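PDB 5Y9N: proteasome assembly chaperone family protein from Pyrococcus furiosus, which probably works as a chaperone-like factor of the proteasome assembly chaperone (PAC2) family, built here as an assembly of five copies. Local coordinates for residues 55-60 with 87-92; 175-180 with 196-201. All blocks are in the same frame, centred on the assembly; numbering follows the deposited sequence.

In the fold
Following the chain from its N terminus, contact 1 comes first: the loop after strand 47-53 meets the turn leading into helix 91-107, closing a loop of 26 residues made largely of strands, with 60-64 and 67-69 as a small sheet of their own and 72-77 and 80-85 in the main mixed sheet. Contact 2 opens only after contact 1 has closed, and joins strand 174-181 to helix 188-202 across a shorter excursion of 15 residues, about half of it helical. The two are thus in series, neither nesting nor crossing. Their centres lie about 27 Å apart on opposite sides of the chain's centre, contact 1 at a subunit interface and contact 2 in the buried interior.

Contact 1 of 2, residues 55-60 with 87-92; sequences LFIPPM and IFLPPT
The backbone O of Ile57, whose side chain packs against Ile87 and Leu89, accepts a hydrogen bond from ND2 of Asn95 of a neighbouring subunit, and Leu55 O accepts another from the same nitrogen. The loop 55-60 is therefore held from outside by polar bonds, while toward 87-92 it offers hydrocarbon and sulfur. Ile87 is the hub of this apolar meeting. Its CG1 stands between the backbone N and the carbonyl carbon (chi1 60°), which turns CD1 toward Ile57 and Pro58 while CG2 faces Met60. Ile87 CD1 points at the Pro58 ring and lies 3.8 Å from Pro58 CD; it also sits 4.0 Å from Ile57 CG2, the two isoleucine chains crossing at about a right angle. The other branch, Ile87 CG2, is 3.9 Å from Met60 SD, where the side chains slide past one another in opposite directions. In the fold, this joins the loop between strands 47-53 and 60-64 to the start of helix 91-107, for which Pro90 is the N-cap residue. Leu89 adds its CD2 at 4.3 Å from Ile57 CG1, and Leu72 of strand 72-77 touches Ile57, Ile87 and Leu89 alike. At the far end of the loop, Met60 pairs in an antiparallel ladder with a strand of the neighbouring subunit, carrying the sheet across the interface.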
ATOM      1  N   LEU A  55       9.732  17.299   0.743  1.00 69.12           N
ATOM      2  CA  LEU A  55      10.235  15.973   1.089  1.00 63.25           C
ATOM      3  C   LEU A  55       9.600  14.883   0.243  1.00 65.82           C
ATOM      4  O   LEU A  55      10.195  13.820   0.087  1.00 68.75           O
ATOM      5  CB  LEU A  55       9.978  15.636   2.558  1.00 59.41           C
ATOM      6  CG  LEU A  55      10.685  16.491   3.603  1.00 63.79           C
ATOM      7  CD1 LEU A  55      10.114  16.190   4.974  1.00 67.51           C
ATOM      8  CD2 LEU A  55      12.178  16.311   3.498  1.00 60.72           C
ATOM      9  N   PHE A  56       8.411  15.142  -0.300  1.00 67.13           N
ATOM     10  CA  PHE A  56       7.654  14.160  -1.081  1.00 65.23           C
ATOM     11  C   PHE A  56       7.944  14.198  -2.560  1.00 56.51           C
ATOM     12  O   PHE A  56       7.421  13.381  -3.310  1.00 59.05           O
ATOM     13  CB  PHE A  56       6.155  14.330  -0.788  1.00 71.34           C
ATOM     14  CG  PHE A  56       5.861  14.280   0.681  1.00 72.42           C
ATOM     15  CD1 PHE A  56       5.973  13.079   1.366  1.00 68.64           C
ATOM     16  CD2 PHE A  56       5.599  15.442   1.408  1.00 77.18           C
ATOM     17  CE1 PHE A  56       5.784  13.034   2.735  1.00 74.36           C
ATOM     18  CE2 PHE A  56       5.433  15.403   2.775  1.00 73.61           C
ATOM     19  CZ  PHE A  56       5.525  14.197   3.442  1.00 66.97           C
ATOM     20  N   ILE A  57       8.783  15.130  -2.987  1.00 58.02           N
ATOM     21  CA  ILE A  57       9.354  15.105  -4.334  1.00 57.69           C
ATOM     22  C   ILE A  57      10.552  14.181  -4.274  1.00 56.99           C
ATOM     23  O   ILE A  57      11.448  14.384  -3.455  1.00 68.11           O
ATOM     24  CB  ILE A  57       9.777  16.509  -4.830  1.00 53.70           C
ATOM     25  CG1 ILE A  57       8.530  17.350  -5.098  1.00 56.76           C
ATOM     26  CG2 ILE A  57      10.582  16.411  -6.115  1.00 61.55           C
ATOM     27  CD1 ILE A  57       8.785  18.812  -5.286  1.00 59.50           C
ATOM     28  N   PRO A  58      10.580  13.165  -5.152  1.00 59.47           N
ATOM     29  CA  PRO A  58      11.660  12.207  -5.022  1.00 60.33           C
ATOM     30  C   PRO A  58      12.998  12.832  -5.307  1.00 60.30           C
ATOM     31  O   PRO A  58      13.088  13.708  -6.141  1.00 64.86           O
ATOM     32  CB  PRO A  58      11.311  11.099  -6.029  1.00 52.20           C
ATOM     33  CG  PRO A  58      10.208  11.624  -6.870  1.00 50.15           C
ATOM     34  CD  PRO A  58       9.570  12.752  -6.142  1.00 56.75           C
ATOM     35  N   PRO A  59      14.044  12.374  -4.600  1.00 65.39           N
ATOM     36  CA  PRO A  59      15.369  12.969  -4.680  1.00 59.51           C
ATOM     37  C   PRO A  59      15.950  12.860  -6.072  1.00 60.20           C
ATOM     38  O   PRO A  59      16.074  11.740  -6.587  1.00 60.78           O
ATOM     39  CB  PRO A  59      16.193  12.133  -3.724  1.00 60.83           C
ATOM     40  CG  PRO A  59      15.512  10.826  -3.648  1.00 63.32           C
ATOM     41  CD  PRO A  59      14.047  11.115  -3.833  1.00 66.57           C
ATOM     42  N   MET A  60      16.262  14.002  -6.684  1.00 64.38           N
ATOM     43  CA  MET A  60      17.005  14.035  -7.923  1.00 60.60           C
ATOM     44  C   MET A  60      17.471  15.439  -8.239  1.00 63.45           C
ATOM     45  O   MET A  60      16.949  16.407  -7.702  1.00 65.55           O
ATOM     46  CB  MET A  60      16.144  13.549  -9.114  1.00 69.68           C
ATOM     47  CG  MET A  60      14.995  14.456  -9.470  1.00 68.99           C
ATOM     48  SD  MET A  60      13.700  13.588 -10.329  1.00 71.49           S
ATOM     49  CE  MET A  60      14.373  13.450 -11.961  1.00 76.93           C
ATOM     50  N   ILE A  87       8.525  15.283 -13.727  1.00 52.48           N
ATOM     51  CA  ILE A  87       8.039  14.067 -13.137  1.00 57.83           C
ATOM     52  C   ILE A  87       6.540  14.166 -12.972  1.00 62.50           C
ATOM     53  O   ILE A  87       5.991  15.251 -12.815  1.00 69.70           O
ATOM     54  CB  ILE A  87       8.697  13.781 -11.780  1.00 60.53           C
ATOM     55  CG1 ILE A  87       8.438  14.867 -10.778  1.00 63.04           C
ATOM     56  CG2 ILE A  87      10.207  13.682 -11.948  1.00 53.94           C
ATOM     57  CD1 ILE A  87       9.157  14.648  -9.456  1.00 65.75           C
ATOM     58  N   PHE A  88       5.869  13.022 -13.022  1.00 64.96           N
ATOM     59  CA  PHE A  88       4.483  12.952 -12.632  1.00 71.21           C
ATOM     60  C   PHE A  88       4.513  12.922 -11.141  1.00 60.94           C
ATOM     61  O   PHE A  88       5.520  12.598 -10.561  1.00 69.12           O
ATOM     62  CB  PHE A  88       3.811  11.734 -13.241  1.00 73.71           C
ATOM     63  CG  PHE A  88       3.715  11.813 -14.736  1.00 75.15           C
ATOM     64  CD1 PHE A  88       2.613  12.404 -15.343  1.00 69.53           C
ATOM     65  CD2 PHE A  88       4.754  11.320 -15.546  1.00 83.90           C
ATOM     66  CE1 PHE A  88       2.521  12.464 -16.726  1.00 78.83           C
ATOM     67  CE2 PHE A  88       4.676  11.395 -16.929  1.00 77.26           C
ATOM     68  CZ  PHE A  88       3.552  11.942 -17.524  1.00 75.96           C
ATOM     69  N   LEU A  89       3.417  13.336 -10.527  1.00 67.83           N
ATOM     70  CA  LEU A  89       3.350  13.423  -9.073  1.00 71.51           C
ATOM     71  C   LEU A  89       2.050  12.834  -8.598  1.00 60.59           C
ATOM     72  O   LEU A  89       1.043  12.895  -9.307  1.00 54.89           O
ATOM     73  CB  LEU A  89       3.396  14.868  -8.664  1.00 88.47           C
ATOM     74  CG  LEU A  89       4.740  15.557  -8.894  1.00 91.62           C
ATOM     75  CD1 LEU A  89       4.515  17.005  -9.316  1.00 94.35           C
ATOM     76  CD2 LEU A  89       5.624  15.434  -7.676  1.00 82.97           C
ATOM     77  N   PRO A  90       2.047  12.283  -7.388  1.00 62.00           N
ATOM     78  CA  PRO A  90       0.777  11.724  -6.879  1.00 68.96           C
ATOM     79  C   PRO A  90      -0.287  12.798  -6.620  1.00 60.42           C
ATOM     80  O   PRO A  90       0.060  13.939  -6.318  1.00 62.58           O
ATOM     81  CB  PRO A  90       1.184  10.999  -5.583  1.00 67.54           C
ATOM     82  CG  PRO A  90       2.575  11.473  -5.250  1.00 62.38           C
ATOM     83  CD  PRO A  90       3.172  12.147  -6.449  1.00 61.44           C
ATOM     84  N   PRO A  91      -1.566  12.447  -6.737  1.00 66.27           N
ATOM     85  CA  PRO A  91      -2.664  13.421  -6.682  1.00 60.46           C
ATOM     86  C   PRO A  91      -2.660  14.362  -5.487  1.00 55.41           C
ATOM     87  O   PRO A  91      -2.858  15.569  -5.646  1.00 61.83           O
ATOM     88  CB  PRO A  91      -3.929  12.542  -6.661  1.00 60.70           C
ATOM     89  CG  PRO A  91      -3.452  11.157  -6.385  1.00 61.92           C
ATOM     90  CD  PRO A  91      -2.074  11.080  -6.967  1.00 63.46           C
ATOM     91  N   THR A  92      -2.480  13.832  -4.297  1.00 60.87           N
ATOM     92  CA  THR A  92      -2.515  14.690  -3.110  1.00 69.02           C
ATOM     93  C   THR A  92      -1.397  15.741  -3.124  1.00 63.83           C
ATOM     94  O   THR A  92      -1.626  16.864  -2.695  1.00 62.32           O
ATOM     95  CB  THR A  92      -2.454  13.835  -1.828  1.00 70.09           C
ATOM     96  OG1 THR A  92      -3.570  12.956  -1.841  1.00 77.14           O
ATOM     97  CG2 THR A  92      -2.544  14.674  -0.579  1.00 80.15           C
TER

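Contact 2 of 2, residues 175-180 with 196-201; sequences YVLLGE and EVLNKM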
ATOM      1  N   TYR A 175      -7.181  30.149 -17.437  1.00 93.75           N
ATOM      2  CA  TYR A 175      -7.443  29.511 -18.721  1.00 91.71           C
ATOM      3  C   TYR A 175      -6.709  28.183 -18.774  1.00 83.21           C
ATOM      4  O   TYR A 175      -5.673  27.995 -18.098  1.00 79.27           O
ATOM      5  CB  TYR A 175      -6.915  30.364 -19.893  1.00 96.62           C
ATOM      6  CG  TYR A 175      -7.139  31.861 -19.803  1.00 99.22           C
ATOM      7  CD1 TYR A 175      -6.409  32.635 -18.906  1.00 93.58           C
ATOM      8  CD2 TYR A 175      -8.054  32.508 -20.638  1.00101.24           C
ATOM      9  CE1 TYR A 175      -6.600  33.992 -18.810  1.00 94.26           C
ATOM     10  CE2 TYR A 175      -8.253  33.866 -20.550  1.00100.32           C
ATOM     11  CZ  TYR A 175      -7.522  34.605 -19.631  1.00 93.73           C
ATOM     12  OH  TYR A 175      -7.699  35.963 -19.528  1.00 79.05           O
ATOM     13  N   VAL A 176      -7.224  27.295 -19.616  1.00 79.46           N
ATOM     14  CA  VAL A 176      -6.470  26.126 -20.049  1.00 83.78           C
ATOM     15  C   VAL A 176      -6.530  26.031 -21.568  1.00 84.44           C
ATOM     16  O   VAL A 176      -7.613  26.111 -22.155  1.00 78.56           O
ATOM     17  CB  VAL A 176      -7.040  24.806 -19.493  1.00 83.98           C
ATOM     18  CG1 VAL A 176      -6.166  23.638 -19.885  1.00 78.42           C
ATOM     19  CG2 VAL A 176      -7.182  24.881 -17.989  1.00 89.03           C
ATOM     20  N   LEU A 177      -5.369  25.810 -22.181  1.00 73.65           N
ATOM     21  CA  LEU A 177      -5.286  25.480 -23.590  1.00 77.61           C
ATOM     22  C   LEU A 177      -4.926  24.003 -23.726  1.00 78.11           C
ATOM     23  O   LEU A 177      -4.005  23.516 -23.054  1.00 69.05           O
ATOM     24  CB  LEU A 177      -4.197  26.313 -24.246  1.00 73.70           C
ATOM     25  CG  LEU A 177      -4.408  27.825 -24.154  1.00 67.19           C
ATOM     26  CD1 LEU A 177      -3.147  28.520 -24.670  1.00 74.24           C
ATOM     27  CD2 LEU A 177      -5.683  28.262 -24.887  1.00 80.65           C
ATOM     28  N   LEU A 178      -5.649  23.311 -24.605  1.00 73.56           N
ATOM     29  CA  LEU A 178      -5.461  21.886 -24.807  1.00 76.14           C
ATOM     30  C   LEU A 178      -5.174  21.622 -26.266  1.00 73.74           C
ATOM     31  O   LEU A 178      -6.060  21.776 -27.104  1.00 70.50           O
ATOM     32  CB  LEU A 178      -6.728  21.124 -24.402  1.00 81.66           C
ATOM     33  CG  LEU A 178      -7.178  21.347 -22.971  1.00 80.35           C
ATOM     34  CD1 LEU A 178      -8.283  22.380 -22.936  1.00 85.94           C
ATOM     35  CD2 LEU A 178      -7.655  20.057 -22.332  1.00 83.25           C
ATOM     36  N   GLY A 179      -3.950  21.208 -26.566  1.00 80.63           N
ATOM     37  CA  GLY A 179      -3.603  20.837 -27.926  1.00 84.28           C
ATOM     38  C   GLY A 179      -4.041  19.397 -28.171  1.00 81.39           C
ATOM     39  O   GLY A 179      -3.590  18.489 -27.467  1.00 84.91           O
ATOM     40  N   GLU A 180      -4.903  19.186 -29.170  1.00 88.56           N
ATOM     41  CA  GLU A 180      -5.186  17.833 -29.648  1.00 86.24           C
ATOM     42  C   GLU A 180      -3.887  17.157 -30.088  1.00 82.05           C
ATOM     43  O   GLU A 180      -3.008  17.798 -30.705  1.00 80.51           O
ATOM     44  CB  GLU A 180      -6.152  17.850 -30.833  1.00 86.34           C
ATOM     45  CG  GLU A 180      -7.583  18.136 -30.417  1.00 87.58           C
ATOM     46  CD  GLU A 180      -8.582  18.078 -31.558  1.00 79.83           C
ATOM     47  OE1 GLU A 180      -8.174  18.105 -32.746  1.00 71.55           O
ATOM     48  OE2 GLU A 180      -9.794  18.044 -31.245  1.00 75.93           O
ATOM     49  N   GLU A 196       1.368  28.939 -30.687  1.00100.36           N
ATOM     50  CA  GLU A 196       0.716  29.886 -31.614  1.00 90.77           C
ATOM     51  C   GLU A 196      -0.444  30.610 -30.939  1.00 84.71           C
ATOM     52  O   GLU A 196      -0.550  31.829 -31.040  1.00 88.96           O
ATOM     53  CB  GLU A 196       0.216  29.199 -32.895  1.00 89.91           C
ATOM     54  CG  GLU A 196       1.270  29.054 -33.984  1.00108.21           C
ATOM     55  CD  GLU A 196       0.871  28.083 -35.118  1.00125.99           C
ATOM     56  OE1 GLU A 196      -0.158  27.367 -35.026  1.00120.99           O
ATOM     57  OE2 GLU A 196       1.602  28.027 -36.131  1.00122.91           O
ATOM     58  N   VAL A 197      -1.297  29.861 -30.255  1.00 66.23           N
ATOM     59  CA  VAL A 197      -2.434  30.447 -29.532  1.00 64.69           C
ATOM     60  C   VAL A 197      -1.957  31.357 -28.401  1.00 71.43           C
ATOM     61  O   VAL A 197      -2.571  32.371 -28.100  1.00 79.32           O
ATOM     62  CB  VAL A 197      -3.386  29.377 -28.987  1.00 64.60           C
ATOM     63  CG1 VAL A 197      -4.449  29.983 -28.081  1.00 69.25           C
ATOM     64  CG2 VAL A 197      -4.061  28.674 -30.156  1.00 68.96           C
ATOM     65  N   LEU A 198      -0.844  31.001 -27.805  1.00 81.24           N
ATOM     66  CA  LEU A 198      -0.277  31.775 -26.719  1.00 83.86           C
ATOM     67  C   LEU A 198       0.318  33.092 -27.245  1.00 85.31           C
ATOM     68  O   LEU A 198       0.233  34.117 -26.559  1.00 96.01           O
ATOM     69  CB  LEU A 198       0.778  30.922 -26.001  1.00 86.45           C
ATOM     70  CG  LEU A 198       0.850  30.795 -24.481  1.00 83.38           C
ATOM     71  CD1 LEU A 198      -0.474  30.944 -23.760  1.00 81.52           C
ATOM     72  CD2 LEU A 198       1.460  29.445 -24.176  1.00 89.70           C
ATOM     73  N   ASN A 199       0.919  33.054 -28.437  1.00 78.74           N
ATOM     74  CA  ASN A 199       1.355  34.279 -29.139  1.00 87.34           C
ATOM     75  C   ASN A 199       0.217  35.281 -29.316  1.00 82.15           C
ATOM     76  O   ASN A 199       0.373  36.448 -28.972  1.00 80.77           O
ATOM     77  CB  ASN A 199       1.908  33.970 -30.542  1.00 82.60           C
ATOM     78  CG  ASN A 199       3.321  33.463 -30.532  1.00 73.63           C
ATOM     79  OD1 ASN A 199       3.733  32.777 -31.453  1.00 77.34           O
ATOM     80  ND2 ASN A 199       4.074  33.811 -29.516  1.00 65.01           N
ATOM     81  N   LYS A 200      -0.910  34.809 -29.846  1.00 79.44           N
ATOM     82  CA  LYS A 200      -2.079  35.667 -30.049  1.00 93.15           C
ATOM     83  C   LYS A 200      -2.549  36.215 -28.689  1.00 92.67           C
ATOM     84  O   LYS A 200      -2.790  37.401 -28.554  1.00100.50           O
ATOM     85  CB  LYS A 200      -3.272  34.961 -30.748  1.00 96.32           C
ATOM     86  CG  LYS A 200      -3.016  34.103 -31.963  1.00103.56           C
ATOM     87  CD  LYS A 200      -2.511  34.837 -33.185  1.00116.12           C
ATOM     88  CE  LYS A 200      -1.998  33.825 -34.215  1.00124.48           C
ATOM     89  NZ  LYS A 200      -2.993  32.777 -34.615  1.00122.96           N
ATOM     90  N   MET A 201      -2.632  35.342 -27.686  1.00 96.17           N
ATOM     91  CA  MET A 201      -3.151  35.722 -26.376  1.00 89.18           C
ATOM     92  C   MET A 201      -2.307  36.763 -25.651  1.00 80.60           C
ATOM     93  O   MET A 201      -2.839  37.568 -24.919  1.00 88.43           O
ATOM     94  CB  MET A 201      -3.294  34.473 -25.494  1.00 97.28           C
ATOM     95  CG  MET A 201      -4.056  34.683 -24.179  1.00100.57           C
ATOM     96  SD  MET A 201      -4.425  33.213 -23.189  1.00 97.58           S
ATOM     97  CE  MET A 201      -4.797  32.020 -24.457  1.00 84.77           C
TER
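Over one face of the Tyr175 ring sits the sulfur of Met201, a Met-aromatic contact in which SD lies 4.5 Å from the ring centroid and only 11° off the ring normal. Around the same tyrosine side chain gather Lys112 and Ile114 of strand 112-120 and Glu139 and Leu143 of helix 137-144, and its OH is hydrogen-bonded to Glu142 OE1, which gives the polar end of this buried residue a partner. Met201 is extended as far as its sulfur, with CG anti to the backbone N (chi1 -170°), and then bends at chi3 to bring CE back toward Leu177. There the two side chains meet tip to tip, Met201 CE lying 3.9 Å from both Leu177 CD1 and Leu177 CD2.

Leu177 carries the rest of the contact. Val197 CG1 likewise touches both methyls, 3.8 Å from Leu177 CD2 and 3.9 Å from Leu177 CD1, and Leu198 CD1 meets Leu177 CD1 at 3.7 Å; both of these neighbours meet the leucine obliquely. The tip of Leu177 is thus met by Val197 and Leu198, side by side in the helix, and Met201 one turn further on from Val197. Beyond the strand, Leu198 reaches Leu116 of strand 112-120 and Val197 reaches Val130 of strand 130-134, so the helix spans the strands on both flanks. The segment axes approach to 10.5 Å and run roughly antiparallel, with 149° between their directions: strand 174-181 is followed by a helix that turns back over the face of the sheet, the layered helix-on-sheet packing of an alpha/beta fold.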